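Local coordinates for LYND (Lyngbya aestuarii, PDB 4V1T), which probably catalyses the ATP-dependent cyclodehydration of residues in peptide substrates to azoline heterocycles, as a YcaO-family enzyme that binds ADP and magnesium, at residues T347-I359 against S414-E426. Numbering follows the deposited sequence.
With MG (magnesium ion), chain M; ADP (adenosine-5'-diphosphate), chain L.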
ATOM      1  N   THR B 347      -1.069 -11.075  13.753  1.00 52.65           N
ATOM      2  CA  THR B 347      -1.157 -11.286  12.315  1.00 50.99           C
ATOM      3  C   THR B 347      -0.006 -10.577  11.614  1.00 41.75           C
ATOM      4  O   THR B 347       0.462  -9.541  12.086  1.00 47.70           O
ATOM      5  CB  THR B 347      -2.478 -10.750  11.738  1.00 44.25           C
ATOM      6  OG1 THR B 347      -2.525  -9.325  11.879  1.00 54.47           O
ATOM      7  CG2 THR B 347      -3.663 -11.361  12.460  1.00 54.77           C
ATOM      8  N   PRO B 348       0.435 -11.116  10.470  1.00 47.94           N
ATOM      9  CA  PRO B 348       1.526 -10.460   9.742  1.00 52.48           C
ATOM     10  C   PRO B 348       1.132  -9.082   9.224  1.00 43.03           C
ATOM     11  O   PRO B 348       1.999  -8.234   9.001  1.00 39.74           O
ATOM     12  CB  PRO B 348       1.828 -11.434   8.591  1.00 54.20           C
ATOM     13  CG  PRO B 348       0.585 -12.225   8.426  1.00 60.45           C
ATOM     14  CD  PRO B 348      -0.031 -12.336   9.790  1.00 55.58           C
ATOM     15  N   GLU B 349      -0.165  -8.846   9.055  1.00 43.53           N
ATOM     16  CA  GLU B 349      -0.642  -7.546   8.606  1.00 49.51           C
ATOM     17  C   GLU B 349      -0.536  -6.499   9.714  1.00 45.81           C
ATOM     18  O   GLU B 349      -0.250  -5.334   9.452  1.00 45.34           O
ATOM     19  CB  GLU B 349      -2.085  -7.648   8.101  1.00 62.13           C
ATOM     20  CG  GLU B 349      -2.223  -8.468   6.824  1.00 70.15           C
ATOM     21  CD  GLU B 349      -2.877  -9.821   7.036  1.00 66.02           C
ATOM     22  OE1 GLU B 349      -2.462 -10.567   7.944  1.00 59.81           O
ATOM     23  OE2 GLU B 349      -3.807 -10.148   6.277  1.00 93.66           O
ATOM     24  N   GLN B 350      -0.778  -6.913  10.951  1.00 47.86           N
ATOM     25  CA  GLN B 350      -0.561  -6.033  12.091  1.00 48.51           C
ATOM     26  C   GLN B 350       0.928  -5.712  12.215  1.00 51.46           C
ATOM     27  O   GLN B 350       1.305  -4.553  12.386  1.00 53.68           O
ATOM     28  CB  GLN B 350      -1.066  -6.682  13.384  1.00 47.85           C
ATOM     29  CG  GLN B 350      -0.753  -5.895  14.650  1.00 48.48           C
ATOM     30  CD  GLN B 350      -1.455  -4.555  14.718  1.00 61.92           C
ATOM     31  OE1 GLN B 350      -1.350  -3.733  13.815  1.00 69.12           O
ATOM     32  NE2 GLN B 350      -2.182  -4.328  15.803  1.00 83.42           N
ATOM     33  N   THR B 351       1.763  -6.743  12.129  1.00 52.10           N
ATOM     34  CA  THR B 351       3.226  -6.581  12.232  1.00 43.92           C
ATOM     35  C   THR B 351       3.712  -5.577  11.195  1.00 44.09           C
ATOM     36  O   THR B 351       4.476  -4.668  11.508  1.00 46.40           O
ATOM     37  CB  THR B 351       3.950  -7.918  12.024  1.00 39.31           C
ATOM     38  OG1 THR B 351       3.463  -8.877  12.971  1.00 52.13           O
ATOM     39  CG2 THR B 351       5.479  -7.762  12.180  1.00 40.45           C
ATOM     40  N   VAL B 352       3.244  -5.736   9.961  1.00 47.94           N
ATOM     41  CA  VAL B 352       3.652  -4.843   8.887  1.00 43.72           C
ATOM     42  C   VAL B 352       3.198  -3.427   9.219  1.00 46.05           C
ATOM     43  O   VAL B 352       4.003  -2.507   9.253  1.00 55.11           O
ATOM     44  CB  VAL B 352       3.091  -5.300   7.525  1.00 50.02           C
ATOM     45  CG1 VAL B 352       3.173  -4.184   6.489  1.00 43.46           C
ATOM     46  CG2 VAL B 352       3.871  -6.505   7.020  1.00 57.67           C
ATOM     47  N   GLN B 353       1.917  -3.262   9.526  1.00 51.21           N
ATOM     48  CA  GLN B 353       1.377  -1.926   9.803  1.00 46.58           C
ATOM     49  C   GLN B 353       2.150  -1.185  10.894  1.00 41.34           C
ATOM     50  O   GLN B 353       2.453  -0.003  10.754  1.00 50.95           O
ATOM     51  CB  GLN B 353      -0.092  -1.995  10.207  1.00 46.78           C
ATOM     52  CG  GLN B 353      -0.655  -0.618  10.535  1.00 60.41           C
ATOM     53  CD  GLN B 353      -2.158  -0.580  10.585  1.00 79.50           C
ATOM     54  OE1 GLN B 353      -2.832  -1.460  10.057  1.00 92.73           O
ATOM     55  NE2 GLN B 353      -2.698   0.453  11.218  1.00 88.14           N
ATOM     56  N   LYS B 354       2.462  -1.888  11.973  1.00 40.69           N
ATOM     57  CA  LYS B 354       3.124  -1.277  13.119  1.00 48.40           C
ATOM     58  C   LYS B 354       4.530  -0.793  12.764  1.00 45.94           C
ATOM     59  O   LYS B 354       5.044   0.137  13.387  1.00 46.57           O
ATOM     60  CB  LYS B 354       3.185  -2.275  14.280  1.00 44.10           C
ATOM     61  CG  LYS B 354       3.704  -1.690  15.592  1.00 51.81           C
ATOM     62  CD  LYS B 354       3.437  -2.632  16.758  1.00 57.80           C
ATOM     63  CE  LYS B 354       4.132  -2.169  18.028  1.00 66.99           C
ATOM     64  NZ  LYS B 354       4.140  -3.235  19.069  1.00 79.71           N
ATOM     65  N   TYR B 355       5.149  -1.421  11.766  1.00 43.27           N
ATOM     66  CA  TYR B 355       6.548  -1.138  11.457  1.00 41.12           C
ATOM     67  C   TYR B 355       6.785  -0.726   9.995  1.00 51.24           C
ATOM     68  O   TYR B 355       7.925  -0.670   9.546  1.00 53.57           O
ATOM     69  CB  TYR B 355       7.407  -2.356  11.820  1.00 40.01           C
ATOM     70  CG  TYR B 355       7.333  -2.722  13.290  1.00 42.17           C
ATOM     71  CD1 TYR B 355       7.977  -1.955  14.251  1.00 43.67           C
ATOM     72  CD2 TYR B 355       6.613  -3.830  13.720  1.00 36.29           C
ATOM     73  CE1 TYR B 355       7.894  -2.273  15.593  1.00 41.29           C
ATOM     74  CE2 TYR B 355       6.524  -4.153  15.062  1.00 41.41           C
ATOM     75  CZ  TYR B 355       7.168  -3.375  15.995  1.00 42.94           C
ATOM     76  OH  TYR B 355       7.095  -3.694  17.337  1.00 52.34           O
ATOM     77  N   GLN B 356       5.712  -0.413   9.272  1.00 44.39           N
ATOM     78  CA  GLN B 356       5.807   0.102   7.898  1.00 49.15           C
ATOM     79  C   GLN B 356       6.717   1.311   7.825  1.00 38.92           C
ATOM     80  O   GLN B 356       7.486   1.457   6.873  1.00 38.60           O
ATOM     81  CB  GLN B 356       4.441   0.552   7.371  1.00 58.48           C
ATOM     82  CG  GLN B 356       3.404  -0.530   7.257  1.00 75.64           C
ATOM     83  CD  GLN B 356       2.094  -0.051   6.644  1.00 73.42           C
ATOM     84  OE1 GLN B 356       1.374  -0.829   6.022  1.00 98.42           O
ATOM     85  NE2 GLN B 356       1.770   1.221   6.834  1.00 67.61           N
ATOM     86  N   HIS B 357       6.605   2.178   8.831  1.00 42.66           N
ATOM     87  CA  HIS B 357       7.337   3.446   8.866  1.00 42.96           C
ATOM     88  C   HIS B 357       8.853   3.262   8.838  1.00 37.05           C
ATOM     89  O   HIS B 357       9.595   4.189   8.503  1.00 40.28           O
ATOM     90  CB  HIS B 357       6.939   4.246  10.109  1.00 41.61           C
ATOM     91  CG  HIS B 357       7.201   3.535  11.398  1.00 48.87           C
ATOM     92  ND1 HIS B 357       8.308   3.794  12.180  1.00 57.19           N
ATOM     93  CD2 HIS B 357       6.508   2.566  12.037  1.00 51.88           C
ATOM     94  CE1 HIS B 357       8.280   3.018  13.247  1.00 44.19           C
ATOM     95  NE2 HIS B 357       7.197   2.264  13.184  1.00 49.78           N
ATOM     96  N   LEU B 358       9.313   2.068   9.198  1.00 44.81           N
ATOM     97  CA  LEU B 358      10.736   1.770   9.160  1.00 44.86           C
ATOM     98  C   LEU B 358      11.235   1.598   7.720  1.00 52.61           C
ATOM     99  O   LEU B 358      12.442   1.534   7.480  1.00 38.36           O
ATOM    100  CB  LEU B 358      11.029   0.520   9.979  1.00 44.06           C
ATOM    101  CG  LEU B 358      10.747   0.626  11.475  1.00 47.20           C
ATOM    102  CD1 LEU B 358      11.076  -0.704  12.144  1.00 35.74           C
ATOM    103  CD2 LEU B 358      11.536   1.749  12.118  1.00 48.52           C
ATOM    104  N   ILE B 359      10.308   1.525   6.765  1.00 46.66           N
ATOM    105  CA  ILE B 359      10.687   1.430   5.348  1.00 52.82           C
ATOM    106  C   ILE B 359      10.938   2.822   4.784  1.00 51.17           C
ATOM    107  O   ILE B 359      10.003   3.577   4.523  1.00 61.72           O
ATOM    108  CB  ILE B 359       9.608   0.718   4.497  1.00 52.94           C
ATOM    109  CG1 ILE B 359       9.273  -0.663   5.068  1.00 44.53           C
ATOM    110  CG2 ILE B 359      10.091   0.557   3.058  1.00 48.75           C
ATOM    111  CD1 ILE B 359       7.960  -1.235   4.589  1.00 45.03           C
ATOM    112  N   SER B 414       0.945 -12.082   2.622  1.00 58.01           N
ATOM    113  CA  SER B 414       1.097 -11.289   3.837  1.00 60.35           C
ATOM    114  C   SER B 414       2.238 -11.812   4.693  1.00 56.52           C
ATOM    115  O   SER B 414       2.981 -11.042   5.281  1.00 55.89           O
ATOM    116  CB  SER B 414      -0.207 -11.282   4.640  1.00 67.15           C
ATOM    117  OG  SER B 414      -0.603 -12.600   4.973  1.00 75.29           O
ATOM    118  N   GLN B 415       2.383 -13.129   4.747  1.00 59.28           N
ATOM    119  CA  GLN B 415       3.443 -13.743   5.546  1.00 58.56           C
ATOM    120  C   GLN B 415       4.828 -13.432   4.967  1.00 53.18           C
ATOM    121  O   GLN B 415       5.774 -13.153   5.699  1.00 52.80           O
ATOM    122  CB  GLN B 415       3.234 -15.259   5.639  1.00 63.40           C
ATOM    123  CG  GLN B 415       4.271 -15.984   6.499  1.00 66.36           C
ATOM    124  CD  GLN B 415       4.336 -15.443   7.916  1.00 70.28           C
ATOM    125  OE1 GLN B 415       3.316 -15.308   8.589  1.00 83.30           O
ATOM    126  NE2 GLN B 415       5.538 -15.126   8.373  1.00 63.10           N
ATOM    127  N   SER B 416       4.941 -13.483   3.645  1.00 51.30           N
ATOM    128  CA  SER B 416       6.209 -13.215   2.990  1.00 54.96           C
ATOM    129  C   SER B 416       6.593 -11.767   3.155  1.00 43.66           C
ATOM    130  O   SER B 416       7.769 -11.439   3.318  1.00 42.39           O
ATOM    131  CB  SER B 416       6.136 -13.571   1.509  1.00 59.94           C
ATOM    132  OG  SER B 416       7.375 -13.317   0.875  1.00 52.11           O
ATOM    133  N   LYS B 417       5.591 -10.901   3.106  1.00 44.98           N
ATOM    134  CA  LYS B 417       5.792  -9.473   3.312  1.00 54.42           C
ATOM    135  C   LYS B 417       6.341  -9.196   4.709  1.00 48.63           C
ATOM    136  O   LYS B 417       7.357  -8.508   4.869  1.00 44.70           O
ATOM    137  CB  LYS B 417       4.473  -8.730   3.112  1.00 58.22           C
ATOM    138  CG  LYS B 417       4.623  -7.240   2.902  1.00 46.12           C
ATOM    139  CD  LYS B 417       3.259  -6.590   2.733  1.00 54.55           C
ATOM    140  CE  LYS B 417       3.357  -5.164   2.218  1.00 62.39           C
ATOM    141  NZ  LYS B 417       2.004  -4.621   1.890  1.00 69.78           N
ATOM    142  N   ALA B 418       5.677  -9.743   5.723  1.00 47.12           N
ATOM    143  CA  ALA B 418       6.129  -9.604   7.108  1.00 47.31           C
ATOM    144  C   ALA B 418       7.501 -10.238   7.309  1.00 51.31           C
ATOM    145  O   ALA B 418       8.340  -9.721   8.046  1.00 50.05           O
ATOM    146  CB  ALA B 418       5.126 -10.242   8.045  1.00 50.18           C
ATOM    147  N   SER B 419       7.718 -11.373   6.656  1.00 51.45           N
ATOM    148  CA  SER B 419       8.971 -12.081   6.752  1.00 41.48           C
ATOM    149  C   SER B 419      10.131 -11.213   6.255  1.00 39.52           C
ATOM    150  O   SER B 419      11.191 -11.149   6.889  1.00 39.65           O
ATOM    151  CB  SER B 419       8.904 -13.388   5.948  1.00 53.59           C
ATOM    152  OG  SER B 419      10.175 -13.986   5.834  1.00 68.90           O
ATOM    153  N   GLY B 420       9.929 -10.559   5.117  1.00 40.75           N
ATOM    154  CA  GLY B 420      10.965  -9.723   4.521  1.00 53.76           C
ATOM    155  C   GLY B 420      11.258  -8.493   5.358  1.00 46.43           C
ATOM    156  O   GLY B 420      12.410  -8.133   5.584  1.00 44.55           O
ATOM    157  N   LEU B 421      10.204  -7.840   5.824  1.00 44.44           N
ATOM    158  CA  LEU B 421      10.348  -6.644   6.643  1.00 41.99           C
ATOM    159  C   LEU B 421      11.092  -6.955   7.943  1.00 43.37           C
ATOM    160  O   LEU B 421      12.011  -6.242   8.333  1.00 39.10           O
ATOM    161  CB  LEU B 421       8.976  -6.041   6.958  1.00 47.50           C
ATOM    162  CG  LEU B 421       8.951  -4.897   7.980  1.00 47.77           C
ATOM    163  CD1 LEU B 421       9.761  -3.709   7.503  1.00 57.57           C
ATOM    164  CD2 LEU B 421       7.519  -4.488   8.252  1.00 57.61           C
ATOM    165  N   CYS B 422      10.683  -8.028   8.604  1.00 39.90           N
ATOM    166  CA  CYS B 422      11.227  -8.373   9.908  1.00 44.11           C
ATOM    167  C   CYS B 422      12.653  -8.916   9.823  1.00 48.32           C
ATOM    168  O   CYS B 422      13.425  -8.749  10.766  1.00 38.66           O
ATOM    169  CB  CYS B 422      10.310  -9.374  10.615  1.00 39.81           C
ATOM    170  SG  CYS B 422       8.691  -8.675  11.060  1.00 45.01           S
ATOM    171  N   GLU B 423      13.021  -9.537   8.706  1.00 43.93           N
ATOM    172  CA  GLU B 423      14.411  -9.971   8.531  1.00 41.27           C
ATOM    173  C   GLU B 423      15.308  -8.763   8.365  1.00 44.46           C
ATOM    174  O   GLU B 423      16.421  -8.721   8.881  1.00 40.91           O
ATOM    175  CB  GLU B 423      14.579 -10.904   7.319  1.00 49.58           C
ATOM    176  CG  GLU B 423      15.717 -11.910   7.498  1.00 55.05           C
ATOM    177  CD  GLU B 423      16.089 -12.655   6.227  1.00 59.32           C
ATOM    178  OE1 GLU B 423      16.532 -12.011   5.247  1.00 57.04           O
ATOM    179  OE2 GLU B 423      15.953 -13.898   6.217  1.00 51.98           O
ATOM    180  N   ALA B 424      14.818  -7.765   7.640  1.00 38.34           N
ATOM    181  CA  ALA B 424      15.608  -6.557   7.405  1.00 38.33           C
ATOM    182  C   ALA B 424      15.871  -5.822   8.734  1.00 42.45           C
ATOM    183  O   ALA B 424      16.980  -5.349   8.987  1.00 44.99           O
ATOM    184  CB  ALA B 424      14.907  -5.657   6.406  1.00 45.52           C
ATOM    185  N   VAL B 425      14.853  -5.750   9.587  1.00 46.79           N
ATOM    186  CA  VAL B 425      15.003  -5.137  10.904  1.00 45.05           C
ATOM    187  C   VAL B 425      15.844  -6.024  11.825  1.00 41.73           C
ATOM    188  O   VAL B 425      16.581  -5.530  12.674  1.00 39.88           O
ATOM    189  CB  VAL B 425      13.635  -4.868  11.557  1.00 46.65           C
ATOM    190  CG1 VAL B 425      13.805  -4.315  12.962  1.00 53.52           C
ATOM    191  CG2 VAL B 425      12.828  -3.903  10.709  1.00 50.16           C
ATOM    192  N   GLU B 426      15.730  -7.334  11.642  1.00 42.05           N
ATOM    193  CA  GLU B 426      16.531  -8.286  12.382  1.00 44.64           C
ATOM    194  C   GLU B 426      18.016  -8.055  12.100  1.00 38.90           C
ATOM    195  O   GLU B 426      18.825  -7.989  13.018  1.00 37.62           O
ATOM    196  CB  GLU B 426      16.136  -9.721  12.002  1.00 37.37           C
ATOM    197  CG  GLU B 426      17.016 -10.821  12.617  1.00 35.98           C
ATOM    198  CD  GLU B 426      17.181 -12.023  11.695  1.00 44.79           C
ATOM    199  OE1 GLU B 426      16.170 -12.506  11.149  1.00 49.07           O
ATOM    200  OE2 GLU B 426      18.330 -12.481  11.508  1.00 46.65           O
TER
HETATM  201 MG    MG M1776      15.840 -15.714   5.384  1.00 55.65          MG
HETATM  202  PB  ADP L 780      14.639 -17.240   7.945  1.00 58.72           P
HETATM  203  O1B ADP L 780      15.486 -17.216   9.191  1.00 59.74           O
HETATM  204  O2B ADP L 780      14.616 -18.571   7.251  1.00 60.08           O
HETATM  205  O3B ADP L 780      14.910 -16.075   7.042  1.00 56.13           O
HETATM  206  PA  ADP L 780      11.904 -16.255   7.885  1.00 49.41           P
HETATM  207  O1A ADP L 780      10.632 -17.012   8.171  1.00 47.12           O
HETATM  208  O2A ADP L 780      12.215 -15.854   6.455  1.00 46.02           O
HETATM  209  O3A ADP L 780      13.144 -17.063   8.542  1.00 66.08           O
HETATM  210  O5' ADP L 780      11.888 -14.933   8.782  1.00 46.03           O
HETATM  211  C5' ADP L 780      12.830 -13.898   8.580  1.00 49.02           C
HETATM  212  C4' ADP L 780      12.874 -13.052   9.842  1.00 56.01           C
HETATM  213  O4' ADP L 780      11.654 -12.330   9.997  1.00 56.65           O
HETATM  214  C3' ADP L 780      13.016 -13.908  11.087  1.00 60.76           C
HETATM  215  O3' ADP L 780      13.845 -13.212  12.010  1.00 48.55           O
HETATM  216  C2' ADP L 780      11.625 -14.026  11.664  1.00 56.10           C
HETATM  217  O2' ADP L 780      11.626 -14.076  13.093  1.00 51.45           O
HETATM  218  C1' ADP L 780      10.966 -12.750  11.178  1.00 53.72           C
HETATM  219  N9  ADP L 780       9.525 -12.964  10.909  1.00 65.55           N
HETATM  220  C8  ADP L 780       8.991 -13.766   9.963  1.00 62.77           C
HETATM  221  N7  ADP L 780       7.637 -13.703   9.995  1.00 59.19           N
HETATM  222  C5  ADP L 780       7.297 -12.848  10.969  1.00 65.24           C
HETATM  223  C6  ADP L 780       6.034 -12.330  11.531  1.00 60.03           C
HETATM  224  N6  ADP L 780       4.857 -12.750  11.014  1.00 61.21           N
HETATM  225  N1  ADP L 780       6.103 -11.451  12.554  1.00 56.86           N
HETATM  226  C2  ADP L 780       7.280 -11.041  13.061  1.00 63.78           C
HETATM  227  N3  ADP L 780       8.471 -11.474  12.594  1.00 60.29           N
HETATM  228  C4  ADP L 780       8.543 -12.362  11.574  1.00 66.21           C
HETATM  229  O   HOH W   1      15.342 -17.367   4.302  1.00 47.44           O
HETATM  230  O   HOH W   2      13.809 -14.769   4.934  1.00 36.86           O
HETATM  231  O   HOH W   3      16.428 -14.386   3.953  1.00 43.28           O
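Pro348 CB lies 3.5 Å from Ala418 CB, a small methyl that lets the first turn of helix 348-355 settle close on helix 414-426; the two axes approach to 8.7 Å at 40°. The proline ring also rests by CG on Ser414. Beside it the carboxylate end of Glu349, its chain bent at chi2 (108°), lies alongside Ser414, CD being 3.9 Å from Ser414 CB. Cut back to an alanine, Glu349 would probably leave Ser414 CB without this cover and open a gap beside the proline. Farther along, Val352 CG2 meets Ala418 CA, while branched Leu421 spreads its methyls: CD2 reaches Val352 CA at 3.9 Å, and CD1 meets Ile359 CG1. The side chains of Leu358 and Val425 cross at about a right angle, CD1 meeting CG2. Outside the apolar contact, Thr347 caps its helix, OG1 accepting from Gln350 N (3.1 Å) and hydrogen-bonded to Pro375 O of the second subunit. Thr351 has CG2 anti to the backbone N, directed at Cys422 SG (3.5 Å), while its OG1 is hydrogen-bonded to Asn536 OD1. That sulfur also lies 3.2 Å from ADP N3, so the packing borders the adenine. On helix 414-426, Gln415 NE2 donates a weak hydrogen bond to ADP N7, Glu426 OE1 accepts from the ribose O3', and Glu423 OE2 binds magnesium at 2.0 Å. This helix thus lines the ATP/magnesium site characteristic of YcaO cyclodehydratases.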